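Side-chain contacts in tubulin-specific chaperone, putative (Trypanosoma brucei, PDB 4B6M), which probably binds alpha-tubulin and microtubule plus ends as tubulin-binding cofactor B, here represented by its CAP-Gly domain: residues A[9-14]-A[18-23]; A[48-51]-A[56-59]. One frame throughout, in Å; residues are numbered along the deposited sequence.

Overall arrangement
Interaction 1 is the hairpin of strands 11-14 and 19-26 in the antiparallel sheet of the CAP-Gly domain; interaction 2 ties the loop 48-51 to residues 56-59, where short strand 56-57 ends. Their centres lie about 16 Å apart, on opposite sides of the centre of the chain, and their nearest atoms stay about 5 Å from each other without touching. A formate, probably from the crystallisation liquor, is an acceptor they share: the Arg19 guanidinium of interaction 1 and the backbone N of Lys48 in interaction 2 both donate to it.

Interaction 1 (A[9-14]-A[18-23]); sequences GDRCLC and DRLGSV. With FMT (formic acid), chain C.
Arg11 lies across the neighbouring strand, its guanidinium passing over the carbonyl of Gly21 so that this oxygen sits 3.2 Å from the guanidinium plane, off toward the rim of the group. Two successive bends in the chain, chi2 -76° and chi3 -67°, fold it back over the hairpin. At its edge, NH1 donates to Ser22 OG (3.0 Å), which lies almost in the guanidinium plane, while NH2 rests against the branch point of Leu20, 3.3 Å from CG. The charged group is fixed from outside as well: NE donates to the backbone O of Phe79, and NH2 forms a salt bridge with Asp43. Ser22 OG also meets a water that donates to Gly9 O, stitching the open end of the hairpin. Farther along the same face, Leu13 slants across Leu20, with CD2 of Leu13 3.9 Å from CD1 of Leu20.

The frame beneath is an antiparallel hairpin, part of the SH3-like barrel of the CAP-Gly domain, in which Cys12 exchanges backbone hydrogen bonds with Gly21 and Cys14 does so with Arg19. Asp18 and Arg19 both face Cys14 in a G1 beta bulge, Asp18 taking a left-handed backbone conformation. On the other face a chi1 of 62° sets Cys12 SG close to the Gly21 carbonyl, 3.6 Å from its O, with Val23 CG2 beyond at 4.1 Å from the sulfur; Cys14 turns to the same side, against Val40 and Phe42. Arg19 leaves this face and grips a formate in a two-pronged manner, NH1 to O2 at 2.8 Å and NH2 to O1 at 2.9 Å. Its guanidinium has further anchors, NH1 on Val46 O and NH2 on Arg15 O.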
loop_
_atom_site.group_PDB
_atom_site.type_symbol
_atom_site.label_atom_id
_atom_site.label_comp_id
_atom_site.label_asym_id
_atom_site.label_seq_id
_atom_site.Cartn_x
_atom_site.Cartn_y
_atom_site.Cartn_z
ATOM N N GLY A 9 0.289 -5.004 8.293
ATOM C CA GLY A 9 -0.955 -5.259 8.999
ATOM C C GLY A 9 -1.604 -3.962 9.449
ATOM O O GLY A 9 -2.783 -3.951 9.785
ATOM N N ASP A 10 -0.867 -2.864 9.425
ATOM C CA ASP A 10 -1.461 -1.570 9.802
ATOM C C ASP A 10 -2.584 -1.160 8.854
ATOM O O ASP A 10 -2.494 -1.409 7.647
ATOM C CB ASP A 10 -0.420 -0.446 9.788
ATOM C CG ASP A 10 0.438 -0.435 11.016
ATOM O OD1 ASP A 10 0.112 -1.159 11.986
ATOM O OD2 ASP A 10 1.443 0.302 11.001
ATOM N N ARG A 11 -3.630 -0.523 9.381
ATOM C CA ARG A 11 -4.619 0.128 8.530
ATOM C C ARG A 11 -4.202 1.558 8.251
ATOM O O ARG A 11 -3.545 2.204 9.093
ATOM C CB ARG A 11 -6.023 0.073 9.164
ATOM C CG ARG A 11 -6.550 -1.368 9.246
ATOM C CD ARG A 11 -7.013 -1.856 7.870
ATOM N NE ARG A 11 -8.184 -1.111 7.427
ATOM C CZ ARG A 11 -8.784 -1.263 6.253
ATOM N NH1 ARG A 11 -8.294 -2.127 5.363
ATOM N NH2 ARG A 11 -9.856 -0.525 5.951
ATOM N N CYS A 12 -4.587 2.072 7.091
ATOM C CA CYS A 12 -4.103 3.378 6.648
ATOM C C CYS A 12 -5.028 4.123 5.705
ATOM O O CYS A 12 -5.879 3.517 5.037
ATOM C CB CYS A 12 -2.692 3.220 6.044
ATOM S SG CYS A 12 -2.629 2.150 4.564
ATOM N N LEU A 13 -4.852 5.440 5.662
ATOM C CA LEU A 13 -5.392 6.276 4.615
ATOM C C LEU A 13 -4.198 6.831 3.886
ATOM O O LEU A 13 -3.264 7.344 4.522
ATOM C CB LEU A 13 -6.193 7.460 5.177
ATOM C CG LEU A 13 -7.578 7.216 5.773
ATOM C CD1 LEU A 13 -8.115 8.536 6.346
ATOM C CD2 LEU A 13 -8.554 6.645 4.764
ATOM N N CYS A 14 -4.244 6.743 2.572
ATOM C CA CYS A 14 -3.112 7.078 1.717
ATOM C C CYS A 14 -3.427 8.192 0.748
ATOM O O CYS A 14 -4.466 8.192 0.094
ATOM C CB CYS A 14 -2.715 5.862 0.887
ATOM S SG CYS A 14 -2.197 4.445 1.852
ATOM N N ASP A 18 -7.202 10.170 0.171
ATOM C CA ASP A 18 -7.640 9.401 1.340
ATOM C C ASP A 18 -8.105 8.008 0.966
ATOM O O ASP A 18 -9.261 7.608 1.182
ATOM C CB ASP A 18 -8.716 10.166 2.160
ATOM C CG ASP A 18 -8.161 11.416 2.814
ATOM O OD1 ASP A 18 -7.007 11.380 3.284
ATOM O OD2 ASP A 18 -8.865 12.441 2.856
ATOM N N ARG A 19 -7.179 7.265 0.393
ATOM C CA ARG A 19 -7.483 5.929 -0.062
ATOM C C ARG A 19 -7.264 4.945 1.074
ATOM O O ARG A 19 -6.187 4.856 1.682
ATOM C CB ARG A 19 -6.642 5.600 -1.286
ATOM C CG ARG A 19 -6.904 6.501 -2.482
ATOM C CD ARG A 19 -5.956 6.206 -3.636
ATOM N NE ARG A 19 -4.564 6.499 -3.291
ATOM C CZ ARG A 19 -3.528 5.861 -3.836
ATOM N NH1 ARG A 19 -3.745 4.892 -4.732
ATOM N NH2 ARG A 19 -2.287 6.193 -3.497
ATOM N N LEU A 20 -8.322 4.209 1.397
ATOM C CA LEU A 20 -8.313 3.325 2.540
ATOM C C LEU A 20 -7.654 1.972 2.247
ATOM O O LEU A 20 -7.942 1.364 1.225
ATOM C CB LEU A 20 -9.772 3.092 2.912
ATOM C CG LEU A 20 -10.038 2.242 4.119
ATOM C CD1 LEU A 20 -9.318 2.814 5.323
ATOM C CD2 LEU A 20 -11.564 2.256 4.332
ATOM N N GLY A 21 -6.775 1.491 3.127
ATOM C CA GLY A 21 -6.208 0.130 2.901
ATOM C C GLY A 21 -5.420 -0.495 4.039
ATOM O O GLY A 21 -5.455 -0.020 5.173
ATOM N N SER A 22 -4.715 -1.580 3.725
ATOM C CA SER A 22 -3.918 -2.323 4.695
ATOM C C SER A 22 -2.496 -2.389 4.199
ATOM O O SER A 22 -2.271 -2.691 3.019
ATOM C CB SER A 22 -4.449 -3.754 4.816
ATOM O OG SER A 22 -5.771 -3.735 5.351
ATOM N N VAL A 23 -1.545 -2.137 5.096
ATOM C CA VAL A 23 -0.123 -2.269 4.765
ATOM C C VAL A 23 0.264 -3.746 4.611
ATOM O O VAL A 23 0.131 -4.546 5.544
ATOM C CB VAL A 23 0.764 -1.619 5.842
ATOM C CG1 VAL A 23 2.248 -1.826 5.553
ATOM C CG2 VAL A 23 0.433 -0.120 5.938
HETATM C C FMT C . -0.476 3.824 -5.573
HETATM O O1 FMT C . -0.228 4.925 -5.050
HETATM O O2 FMT C . -1.569 3.334 -5.711
HETATM O O HOH W 1 -4.999 -4.672 8.110
#

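Interaction 2 (A[48-51]-A[56-59]); sequences KGDG and TRVF. With FMT (formic acid), chain C.
Arg57 reaches back to the backbone of Asp50, where NH1 donates to the carbonyl O at 2.7 Å, close to the plane of that carbonyl. The same nitrogen also donates to the backbone O of its near neighbour Phe59 (2.8 Å), so one end of the guanidinium joins two carbonyls from different parts of the chain. A chain extended through chi1 (-175°) and bent at chi3 brings the group there. Gly51 O in turn takes two donors: the N of Val58 at 2.9 Å and the N of Phe59, more weakly, at 3.3 Å. Thus consecutive carbonyls, of Asp50 and Gly51, are each satisfied across the contact, one by a side chain and the other by backbone.

The Asp50 carboxylate is held differently. Its OD1 is hydrogen-bonded to Thr52 OG1, while OD2 remains 4.0 Å from Arg57 NH2, beyond a salt bridge, the two planes turned 63° apart; the attraction is probably only modest. Over the face of the Phe59 ring lies CA of Gly51, 3.8 Å from the centroid, in a CH-pi contact. The same ring meets Phe68 edge-to-face. At the other end of the loop, Lys48 N donates to formate O2 (3.0 Å). Residues 48-51, Lys-Gly-Asp-Gly, correspond to the last four residues of the GKNDG signature, the loop which in CAP-Gly domains recognises acidic C-terminal tails of the EEY/F type, as on alpha-tubulin, and probably does so here.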
loop_
_atom_site.group_PDB
_atom_site.type_symbol
_atom_site.label_atom_id
_atom_site.label_comp_id
_atom_site.label_asym_id
_atom_site.label_seq_id
_atom_site.Cartn_x
_atom_site.Cartn_y
_atom_site.Cartn_z
ATOM N N LYS A 48 -2.624 1.961 -8.142
ATOM C CA LYS A 48 -1.956 1.994 -9.426
ATOM C C LYS A 48 -1.555 0.610 -9.970
ATOM O O LYS A 48 -1.313 0.472 -11.161
ATOM C CB LYS A 48 -0.671 2.831 -9.299
ATOM C CG LYS A 48 -0.939 4.305 -9.087
ATOM C CD LYS A 48 -1.535 4.889 -10.354
ATOM C CE LYS A 48 -1.883 6.347 -10.167
ATOM N NZ LYS A 48 -0.649 7.198 -10.134
ATOM N N GLY A 49 -1.419 -0.395 -9.106
ATOM C CA GLY A 49 -0.906 -1.690 -9.533
ATOM C C GLY A 49 -1.545 -2.874 -8.852
ATOM O O GLY A 49 -2.708 -2.837 -8.451
ATOM N N ASP A 50 -0.765 -3.956 -8.784
ATOM C CA ASP A 50 -1.244 -5.249 -8.309
ATOM C C ASP A 50 -0.224 -5.900 -7.386
ATOM O O ASP A 50 -0.223 -7.116 -7.239
ATOM C CB ASP A 50 -1.508 -6.157 -9.526
ATOM C CG ASP A 50 -0.236 -6.493 -10.305
ATOM O OD1 ASP A 50 0.831 -5.950 -9.994
ATOM O OD2 ASP A 50 -0.321 -7.333 -11.234
ATOM N N GLY A 51 0.643 -5.106 -6.765
ATOM C CA GLY A 51 1.644 -5.695 -5.846
ATOM C C GLY A 51 2.914 -6.209 -6.493
ATOM O O GLY A 51 3.798 -6.780 -5.816
ATOM N N THR A 56 7.573 -8.680 -11.260
ATOM C CA THR A 56 8.026 -9.437 -10.094
ATOM C C THR A 56 7.170 -9.140 -8.865
ATOM O O THR A 56 7.022 -7.982 -8.467
ATOM C CB THR A 56 9.532 -9.201 -9.818
ATOM O OG1 THR A 56 10.295 -9.582 -10.985
ATOM C CG2 THR A 56 9.979 -9.985 -8.618
ATOM N N ARG A 57 6.582 -10.179 -8.283
ATOM C CA ARG A 57 5.667 -9.989 -7.155
ATOM C C ARG A 57 6.454 -9.587 -5.918
ATOM O O ARG A 57 7.535 -10.131 -5.647
ATOM C CB ARG A 57 4.794 -11.219 -6.887
ATOM C CG ARG A 57 3.763 -10.968 -5.795
ATOM C CD ARG A 57 2.496 -11.766 -5.971
ATOM N NE ARG A 57 1.789 -11.495 -7.235
ATOM C CZ ARG A 57 0.988 -10.452 -7.440
ATOM N NH1 ARG A 57 0.776 -9.556 -6.472
ATOM N NH2 ARG A 57 0.386 -10.306 -8.614
ATOM N N VAL A 58 5.921 -8.609 -5.197
ATOM C CA VAL A 58 6.474 -8.228 -3.902
ATOM C C VAL A 58 5.532 -8.675 -2.799
ATOM O O VAL A 58 5.973 -9.278 -1.807
ATOM C CB VAL A 58 6.786 -6.713 -3.805
ATOM C CG1 VAL A 58 7.320 -6.378 -2.407
ATOM C CG2 VAL A 58 7.817 -6.316 -4.844
ATOM N N PHE A 59 4.247 -8.382 -2.954
ATOM C CA PHE A 59 3.214 -8.853 -2.040
ATOM C C PHE A 59 2.002 -9.359 -2.794
ATOM O O PHE A 59 1.697 -8.898 -3.916
ATOM C CB PHE A 59 2.843 -7.777 -0.986
ATOM C CG PHE A 59 2.194 -6.535 -1.552
ATOM C CD1 PHE A 59 2.980 -5.484 -1.985
ATOM C CD2 PHE A 59 0.797 -6.410 -1.586
ATOM C CE1 PHE A 59 2.402 -4.321 -2.499
ATOM C CE2 PHE A 59 0.200 -5.243 -2.094
ATOM C CZ PHE A 59 1.014 -4.207 -2.539
HETATM C C FMT C . -0.476 3.824 -5.573
HETATM O O1 FMT C . -0.228 4.925 -5.050
HETATM O O2 FMT C . -1.569 3.334 -5.711
#